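Local coordinates for peptidoglycan DD-endopeptidase ShyB (Vibrio cholerae, PDB 2GU1), which hydrolyses the peptide cross-links between peptidoglycan strands as a zinc-dependent DD-endopeptidase, and may substitute for related endopeptidases during zinc starvation, at residues A[128-133]-A[196-201]; A[181-186]-A[271-276]. All coordinates share one frame; numbering follows the deposited sequence.

Contact 1: A[128-133]-A[196-201]; sequences ITQVMK and SLERAF
One torsion, chi1 168°, places both methyls of Val131 against the loop 196-201: CG1 lies anti to the backbone N, on the side of Leu197, and CG2 beside that N, on the side of Glu198. On the loop, Leu197 CB points at the helix and makes the contact itself. The closest approach is its 3.7 Å to Val131 O, so the root of the leucine sits against a backbone carbonyl in the last turn of the helix; Val131 CG1 adds apolar contact with Leu197 CB at 4.3 Å. Glu198 reaches in with CG beside its backbone N (chi1 -60°) and an extended chain beyond, running obliquely past the valine, and its OE2 comes to 4.1 Å from Val131 CG2. The carboxylate finds its polar partners elsewhere: OE1 accepts from Phe189 N, and OE2 takes a weak bond from Asn271 ND2. A water bridges helix and loop, within hydrogen-bonding distance of Leu197 O (2.6 Å) and Gln130 O (3.1 Å), with more acceptors around it than it has protons; Lys133 NZ bonds to it weakly. The loop is braced from within by Ser196 OG, which donates to Glu198 O (2.7 Å) in the carbonyl plane and on a lone pair. This is plain packing of a helix end against a loop within the Csd3-like second domain, away from the zinc site. Helix 122-132 lies on the five-stranded antiparallel sheet, with Ile128 and Met132 on strand 160-173 and Met132 also on strand 179-183. Val131 and Leu197 both touch Phe189 of edge strand 189-191, and the loop then leads on toward strand 213-215.

Contact 2: A[181-186]-A[271-276]; sequences AFLAED and NSVYKT
One direct hydrogen bond joins the segments: Tyr274 OH donates to Asp186 O at 2.6 Å, arriving about 50° out of the carbonyl plane. Asp186 O lies at the ring edge, near its plane, and is 3.2 Å from Tyr274 CE2. The Asp186 carboxylate works elsewhere, its OD2 taking a salt bridge from Arg188 NE and a hydrogen bond from Tyr190 OH. Apolar contact is slight, Leu183 CD1 meeting Val273 CG2 at 4.5 Å; Leu183 gets there with CG anti to the backbone N (chi1 180°). Val273 CG1 also lies over one face of the Tyr274 ring, near its rim. Within 271-276, Asn271 OD1 accepts two backbone bonds, from Tyr274 N at 2.7 Å, nearly straight at 176°, and from Val273 N at 2.8 Å. This double grip ties down the turn that leads into the strand beginning at Tyr274. Asn271 thus forms an Asx turn that also reaches the third residue on, between strands 265-269 and 274-281 of the M23 peptidase sheet. Val273 and Tyr274, which follow Asn271, meet the end of strand 179-183 (Leu183) and the loop beyond it (Asp186), an interdomain contact away from the zinc site.

How the contacts relate
After the LysM-like region, strand 97-106 and helix 111-117, the chain reaches helix 122-132, whose end enters contact 1, then strands 147-157 and 160-173, and 181-186, which opens contact 2. It returns to the helix at 196-201, closing the loop of contact 1 within the Csd3-like domain; after entering the M23 domain it closes contact 2 at 271-276. The two loops therefore cross, since the segments alternate. Their centres lie about 9 Å apart, and they touch: Phe201 CE1 is 3.5 Å from Tyr274 CG in an edge-to-face ring pair, and Met132 SD is 3.9 Å from Ala181 CB. Together they tie helix 122-132, its sheet and the peptidase domain at one seam.

Contact 1: A[128-133]-A[196-201]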
ATOM      1  N   ILE A 128      11.533   0.725  12.679  1.00 27.81           N
ATOM      2  CA  ILE A 128      12.018   0.336  13.999  1.00 28.01           C
ATOM      3  C   ILE A 128      11.818   1.434  15.045  1.00 28.97           C
ATOM      4  O   ILE A 128      11.270   1.180  16.123  1.00 28.31           O
ATOM      5  CB  ILE A 128      13.515  -0.052  13.947  1.00 27.58           C
ATOM      6  CG1 ILE A 128      13.686  -1.335  13.125  1.00 29.91           C
ATOM      7  CG2 ILE A 128      14.055  -0.254  15.359  1.00 28.25           C
ATOM      8  CD1 ILE A 128      15.131  -1.737  12.875  1.00 26.23           C
ATOM      9  N   THR A 129      12.258   2.652  14.739  1.00 29.20           N
ATOM     10  CA  THR A 129      12.108   3.744  15.696  1.00 31.60           C
ATOM     11  C   THR A 129      10.633   4.033  15.966  1.00 33.81           C
ATOM     12  O   THR A 129      10.262   4.395  17.082  1.00 36.72           O
ATOM     13  CB  THR A 129      12.826   5.035  15.214  1.00 30.02           C
ATOM     14  OG1 THR A 129      12.381   5.383  13.900  1.00 28.32           O
ATOM     15  CG2 THR A 129      14.332   4.825  15.195  1.00 29.04           C
ATOM     16  N   GLN A 130       9.797   3.850  14.947  1.00 35.20           N
ATOM     17  CA  GLN A 130       8.357   4.071  15.077  1.00 36.10           C
ATOM     18  C   GLN A 130       7.759   3.072  16.064  1.00 33.85           C
ATOM     19  O   GLN A 130       7.094   3.451  17.020  1.00 33.31           O
ATOM     20  CB  GLN A 130       7.675   3.911  13.716  1.00 38.88           C
ATOM     21  CG  GLN A 130       6.154   3.883  13.773  1.00 44.75           C
ATOM     22  CD  GLN A 130       5.533   3.247  12.529  1.00 49.83           C
ATOM     23  OE1 GLN A 130       5.805   2.083  12.207  1.00 52.00           O
ATOM     24  NE2 GLN A 130       4.693   4.007  11.830  1.00 50.26           N
ATOM     25  N   VAL A 131       8.010   1.788  15.823  1.00 32.53           N
ATOM     26  CA  VAL A 131       7.502   0.723  16.680  1.00 30.52           C
ATOM     27  C   VAL A 131       7.959   0.837  18.133  1.00 30.97           C
ATOM     28  O   VAL A 131       7.160   0.674  19.053  1.00 30.26           O
ATOM     29  CB  VAL A 131       7.932  -0.671  16.146  1.00 28.93           C
ATOM     30  CG1 VAL A 131       7.656  -1.750  17.187  1.00 29.16           C
ATOM     31  CG2 VAL A 131       7.193  -0.977  14.849  1.00 28.19           C
ATOM     32  N   MET A 132       9.240   1.122  18.335  1.00 32.27           N
ATOM     33  CA  MET A 132       9.802   1.202  19.683  1.00 34.76           C
ATOM     34  C   MET A 132       9.762   2.567  20.380  1.00 37.40           C
ATOM     35  O   MET A 132      10.265   2.695  21.497  1.00 37.26           O
ATOM     36  CB  MET A 132      11.258   0.725  19.656  1.00 35.10           C
ATOM     37  CG  MET A 132      11.476  -0.653  19.037  1.00 36.25           C
ATOM     38  SD  MET A 132      10.576  -1.934  19.907  1.00 38.09           S
ATOM     39  CE  MET A 132      11.640  -2.228  21.267  1.00 37.03           C
ATOM     40  N   LYS A 133       9.162   3.572  19.752  1.00 39.51           N
ATOM     41  CA  LYS A 133       9.148   4.916  20.340  1.00 42.82           C
ATOM     42  C   LYS A 133       8.702   5.058  21.800  1.00 43.67           C
ATOM     43  O   LYS A 133       9.260   5.867  22.536  1.00 44.54           O
ATOM     44  CB  LYS A 133       8.332   5.873  19.465  1.00 43.97           C
ATOM     45  CG  LYS A 133       6.837   5.661  19.494  1.00 45.30           C
ATOM     46  CD  LYS A 133       6.137   6.855  18.862  1.00 48.74           C
ATOM     47  CE  LYS A 133       4.628   6.707  18.897  1.00 49.51           C
ATOM     48  NZ  LYS A 133       4.171   5.592  18.030  1.00 51.99           N
ATOM     49  N   SER A 196       0.440  -4.662  22.934  1.00 26.29           N
ATOM     50  CA  SER A 196       0.705  -4.170  21.586  1.00 29.56           C
ATOM     51  C   SER A 196       1.432  -2.834  21.649  1.00 30.06           C
ATOM     52  O   SER A 196       1.085  -1.979  22.462  1.00 27.68           O
ATOM     53  CB  SER A 196      -0.593  -3.983  20.805  1.00 31.30           C
ATOM     54  OG  SER A 196      -0.342  -3.277  19.596  1.00 33.23           O
ATOM     55  N   LEU A 197       2.426  -2.657  20.785  1.00 29.77           N
ATOM     56  CA  LEU A 197       3.189  -1.415  20.738  1.00 31.29           C
ATOM     57  C   LEU A 197       2.565  -0.437  19.747  1.00 31.48           C
ATOM     58  O   LEU A 197       2.980   0.719  19.666  1.00 30.73           O
ATOM     59  CB  LEU A 197       4.645  -1.676  20.322  1.00 31.64           C
ATOM     60  CG  LEU A 197       5.580  -2.500  21.220  1.00 35.56           C
ATOM     61  CD1 LEU A 197       5.402  -2.093  22.679  1.00 35.71           C
ATOM     62  CD2 LEU A 197       5.285  -3.966  21.051  1.00 36.37           C
ATOM     63  N   GLU A 198       1.566  -0.904  19.003  1.00 30.29           N
ATOM     64  CA  GLU A 198       0.889  -0.084  17.999  1.00 32.28           C
ATOM     65  C   GLU A 198      -0.604   0.049  18.282  1.00 31.32           C
ATOM     66  O   GLU A 198      -1.257  -0.914  18.671  1.00 31.00           O
ATOM     67  CB  GLU A 198       1.124  -0.694  16.614  1.00 31.92           C
ATOM     68  CG  GLU A 198       2.598  -0.757  16.268  1.00 34.18           C
ATOM     69  CD  GLU A 198       2.889  -1.480  14.969  1.00 34.72           C
ATOM     70  OE1 GLU A 198       2.779  -2.725  14.939  1.00 34.77           O
ATOM     71  OE2 GLU A 198       3.232  -0.799  13.983  1.00 36.15           O
ATOM     72  N   ARG A 199      -1.149   1.246  18.083  1.00 31.73           N
ATOM     73  CA  ARG A 199      -2.563   1.465  18.359  1.00 32.32           C
ATOM     74  C   ARG A 199      -3.487   0.736  17.402  1.00 31.41           C
ATOM     75  O   ARG A 199      -3.130   0.476  16.260  1.00 31.05           O
ATOM     76  CB  ARG A 199      -2.891   2.961  18.351  1.00 34.85           C
ATOM     77  CG  ARG A 199      -2.335   3.707  19.557  1.00 38.56           C
ATOM     78  CD  ARG A 199      -3.254   4.848  19.969  1.00 40.46           C
ATOM     79  NE  ARG A 199      -3.259   5.941  19.004  1.00 42.10           N
ATOM     80  CZ  ARG A 199      -4.096   6.974  19.058  1.00 43.36           C
ATOM     81  NH1 ARG A 199      -4.997   7.050  20.029  1.00 43.44           N
ATOM     82  NH2 ARG A 199      -4.026   7.935  18.146  1.00 42.91           N
ATOM     83  N   ALA A 200      -4.675   0.399  17.889  1.00 30.64           N
ATOM     84  CA  ALA A 200      -5.673  -0.285  17.084  1.00 28.89           C
ATOM     85  C   ALA A 200      -6.309   0.723  16.137  1.00 29.09           C
ATOM     86  O   ALA A 200      -6.010   1.922  16.189  1.00 27.28           O
ATOM     87  CB  ALA A 200      -6.742  -0.909  17.980  1.00 30.99           C
ATOM     88  N   PHE A 201      -7.200   0.233  15.281  1.00 28.28           N
ATOM     89  CA  PHE A 201      -7.865   1.078  14.300  1.00 27.78           C
ATOM     90  C   PHE A 201      -9.335   1.267  14.628  1.00 28.28           C
ATOM     91  O   PHE A 201      -9.925   0.494  15.388  1.00 28.36           O
ATOM     92  CB  PHE A 201      -7.804   0.429  12.915  1.00 29.60           C
ATOM     93  CG  PHE A 201      -6.413   0.107  12.437  1.00 30.54           C
ATOM     94  CD1 PHE A 201      -6.160  -1.094  11.775  1.00 32.54           C
ATOM     95  CD2 PHE A 201      -5.381   1.020  12.580  1.00 31.72           C
ATOM     96  CE1 PHE A 201      -4.895  -1.377  11.261  1.00 32.65           C
ATOM     97  CE2 PHE A 201      -4.110   0.750  12.070  1.00 33.80           C
ATOM     98  CZ  PHE A 201      -3.866  -0.447  11.408  1.00 33.49           C
TER
HETATM   99  O   HOH W   1       4.476   2.215  18.105  1.00 32.27           O

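Contact 2: A[181-186]-A[271-276]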
ATOM      1  N   ALA A 181      10.342  -6.671  20.787  1.00 27.45           N
ATOM      2  CA  ALA A 181       9.009  -6.674  20.202  1.00 23.95           C
ATOM      3  C   ALA A 181       8.971  -7.676  19.053  1.00 24.64           C
ATOM      4  O   ALA A 181       9.975  -7.887  18.368  1.00 24.59           O
ATOM      5  CB  ALA A 181       8.649  -5.281  19.697  1.00 22.56           C
ATOM      6  N   PHE A 182       7.806  -8.278  18.840  1.00 22.24           N
ATOM      7  CA  PHE A 182       7.629  -9.285  17.795  1.00 21.73           C
ATOM      8  C   PHE A 182       6.377  -9.005  16.981  1.00 21.39           C
ATOM      9  O   PHE A 182       5.355  -8.593  17.534  1.00 18.21           O
ATOM     10  CB  PHE A 182       7.504 -10.670  18.438  1.00 23.76           C
ATOM     11  CG  PHE A 182       8.628 -11.007  19.369  1.00 25.55           C
ATOM     12  CD1 PHE A 182       9.831 -11.515  18.879  1.00 28.36           C
ATOM     13  CD2 PHE A 182       8.485 -10.829  20.739  1.00 26.47           C
ATOM     14  CE1 PHE A 182      10.875 -11.831  19.745  1.00 28.99           C
ATOM     15  CE2 PHE A 182       9.522 -11.142  21.612  1.00 28.34           C
ATOM     16  CZ  PHE A 182      10.720 -11.649  21.113  1.00 30.97           C
ATOM     17  N   LEU A 183       6.462  -9.225  15.671  1.00 18.58           N
ATOM     18  CA  LEU A 183       5.328  -9.004  14.776  1.00 19.56           C
ATOM     19  C   LEU A 183       4.359 -10.174  14.935  1.00 20.59           C
ATOM     20  O   LEU A 183       4.728 -11.314  14.707  1.00 19.63           O
ATOM     21  CB  LEU A 183       5.813  -8.921  13.324  1.00 19.84           C
ATOM     22  CG  LEU A 183       4.791  -8.699  12.207  1.00 21.27           C
ATOM     23  CD1 LEU A 183       3.986  -7.455  12.467  1.00 21.92           C
ATOM     24  CD2 LEU A 183       5.522  -8.579  10.869  1.00 21.72           C
ATOM     25  N   ALA A 184       3.127  -9.876  15.334  1.00 19.88           N
ATOM     26  CA  ALA A 184       2.102 -10.896  15.538  1.00 19.91           C
ATOM     27  C   ALA A 184       1.256 -11.130  14.287  1.00 21.56           C
ATOM     28  O   ALA A 184       1.357 -10.401  13.290  1.00 20.98           O
ATOM     29  CB  ALA A 184       1.192 -10.499  16.704  1.00 19.86           C
ATOM     30  N   GLU A 185       0.409 -12.147  14.379  1.00 23.29           N
ATOM     31  CA  GLU A 185      -0.488 -12.556  13.302  1.00 26.50           C
ATOM     32  C   GLU A 185      -1.371 -11.406  12.826  1.00 26.93           C
ATOM     33  O   GLU A 185      -1.717 -11.338  11.643  1.00 28.69           O
ATOM     34  CB  GLU A 185      -1.356 -13.727  13.789  1.00 25.78           C
ATOM     35  CG  GLU A 185      -2.171 -14.445  12.711  1.00 30.90           C
ATOM     36  CD  GLU A 185      -3.357 -13.636  12.228  1.00 31.96           C
ATOM     37  OE1 GLU A 185      -4.152 -13.168  13.075  1.00 31.55           O
ATOM     38  OE2 GLU A 185      -3.500 -13.471  10.998  1.00 36.75           O
ATOM     39  N   ASP A 186      -1.719 -10.496  13.738  1.00 25.39           N
ATOM     40  CA  ASP A 186      -2.575  -9.366  13.395  1.00 25.57           C
ATOM     41  C   ASP A 186      -1.834  -8.194  12.738  1.00 25.91           C
ATOM     42  O   ASP A 186      -2.395  -7.118  12.552  1.00 24.60           O
ATOM     43  CB  ASP A 186      -3.350  -8.889  14.642  1.00 27.20           C
ATOM     44  CG  ASP A 186      -2.491  -8.090  15.613  1.00 27.14           C
ATOM     45  OD1 ASP A 186      -1.247  -8.178  15.540  1.00 24.40           O
ATOM     46  OD2 ASP A 186      -3.075  -7.381  16.470  1.00 26.87           O
ATOM     47  N   ASN A 271       1.328   1.198   9.212  1.00 28.18           N
ATOM     48  CA  ASN A 271       2.525   0.510   9.687  1.00 29.54           C
ATOM     49  C   ASN A 271       3.056  -0.356   8.548  1.00 29.67           C
ATOM     50  O   ASN A 271       2.611  -0.215   7.412  1.00 29.17           O
ATOM     51  CB  ASN A 271       2.232  -0.318  10.951  1.00 29.81           C
ATOM     52  CG  ASN A 271       1.400  -1.558  10.676  1.00 28.98           C
ATOM     53  OD1 ASN A 271       0.957  -1.797   9.557  1.00 30.16           O
ATOM     54  ND2 ASN A 271       1.185  -2.361  11.718  1.00 29.03           N
ATOM     55  N   SER A 272       4.008  -1.234   8.838  1.00 31.11           N
ATOM     56  CA  SER A 272       4.598  -2.083   7.809  1.00 31.12           C
ATOM     57  C   SER A 272       3.619  -3.006   7.080  1.00 31.03           C
ATOM     58  O   SER A 272       3.917  -3.496   5.988  1.00 30.17           O
ATOM     59  CB  SER A 272       5.720  -2.933   8.423  1.00 33.11           C
ATOM     60  OG  SER A 272       5.257  -3.651   9.559  1.00 35.00           O
ATOM     61  N   VAL A 273       2.445  -3.220   7.665  1.00 28.00           N
ATOM     62  CA  VAL A 273       1.462  -4.126   7.085  1.00 26.89           C
ATOM     63  C   VAL A 273       0.184  -3.474   6.533  1.00 26.47           C
ATOM     64  O   VAL A 273      -0.303  -3.851   5.462  1.00 27.21           O
ATOM     65  CB  VAL A 273       1.060  -5.190   8.148  1.00 26.69           C
ATOM     66  CG1 VAL A 273      -0.024  -6.103   7.614  1.00 27.07           C
ATOM     67  CG2 VAL A 273       2.298  -6.003   8.566  1.00 26.42           C
ATOM     68  N   TYR A 274      -0.343  -2.495   7.258  1.00 23.67           N
ATOM     69  CA  TYR A 274      -1.601  -1.840   6.891  1.00 22.22           C
ATOM     70  C   TYR A 274      -1.569  -0.482   6.193  1.00 22.52           C
ATOM     71  O   TYR A 274      -0.759   0.384   6.513  1.00 23.21           O
ATOM     72  CB  TYR A 274      -2.458  -1.675   8.147  1.00 22.40           C
ATOM     73  CG  TYR A 274      -2.882  -2.961   8.805  1.00 23.78           C
ATOM     74  CD1 TYR A 274      -4.014  -3.651   8.364  1.00 22.26           C
ATOM     75  CD2 TYR A 274      -2.158  -3.488   9.878  1.00 25.50           C
ATOM     76  CE1 TYR A 274      -4.418  -4.827   8.972  1.00 22.34           C
ATOM     77  CE2 TYR A 274      -2.556  -4.671  10.494  1.00 20.52           C
ATOM     78  CZ  TYR A 274      -3.691  -5.331  10.037  1.00 23.36           C
ATOM     79  OH  TYR A 274      -4.120  -6.472  10.664  1.00 20.48           O
ATOM     80  N   LYS A 275      -2.489  -0.312   5.248  1.00 21.77           N
ATOM     81  CA  LYS A 275      -2.669   0.942   4.531  1.00 19.96           C
ATOM     82  C   LYS A 275      -4.183   1.050   4.329  1.00 20.56           C
ATOM     83  O   LYS A 275      -4.891   0.037   4.325  1.00 19.19           O
ATOM     84  CB  LYS A 275      -2.007   0.929   3.148  1.00 21.04           C
ATOM     85  CG  LYS A 275      -0.490   0.784   3.103  1.00 23.84           C
ATOM     86  CD  LYS A 275      -0.030   0.859   1.647  1.00 28.02           C
ATOM     87  CE  LYS A 275       1.486   0.714   1.489  1.00 31.60           C
ATOM     88  NZ  LYS A 275       1.948  -0.671   1.779  1.00 35.25           N
ATOM     89  N   THR A 276      -4.671   2.274   4.169  1.00 19.93           N
ATOM     90  CA  THR A 276      -6.089   2.503   3.907  1.00 19.86           C
ATOM     91  C   THR A 276      -6.167   3.488   2.749  1.00 19.77           C
ATOM     92  O   THR A 276      -5.310   4.374   2.626  1.00 16.61           O
ATOM     93  CB  THR A 276      -6.826   3.108   5.129  1.00 19.85           C
ATOM     94  OG1 THR A 276      -6.101   4.243   5.623  1.00 20.89           O
ATOM     95  CG2 THR A 276      -6.978   2.073   6.233  1.00 18.59           C
TER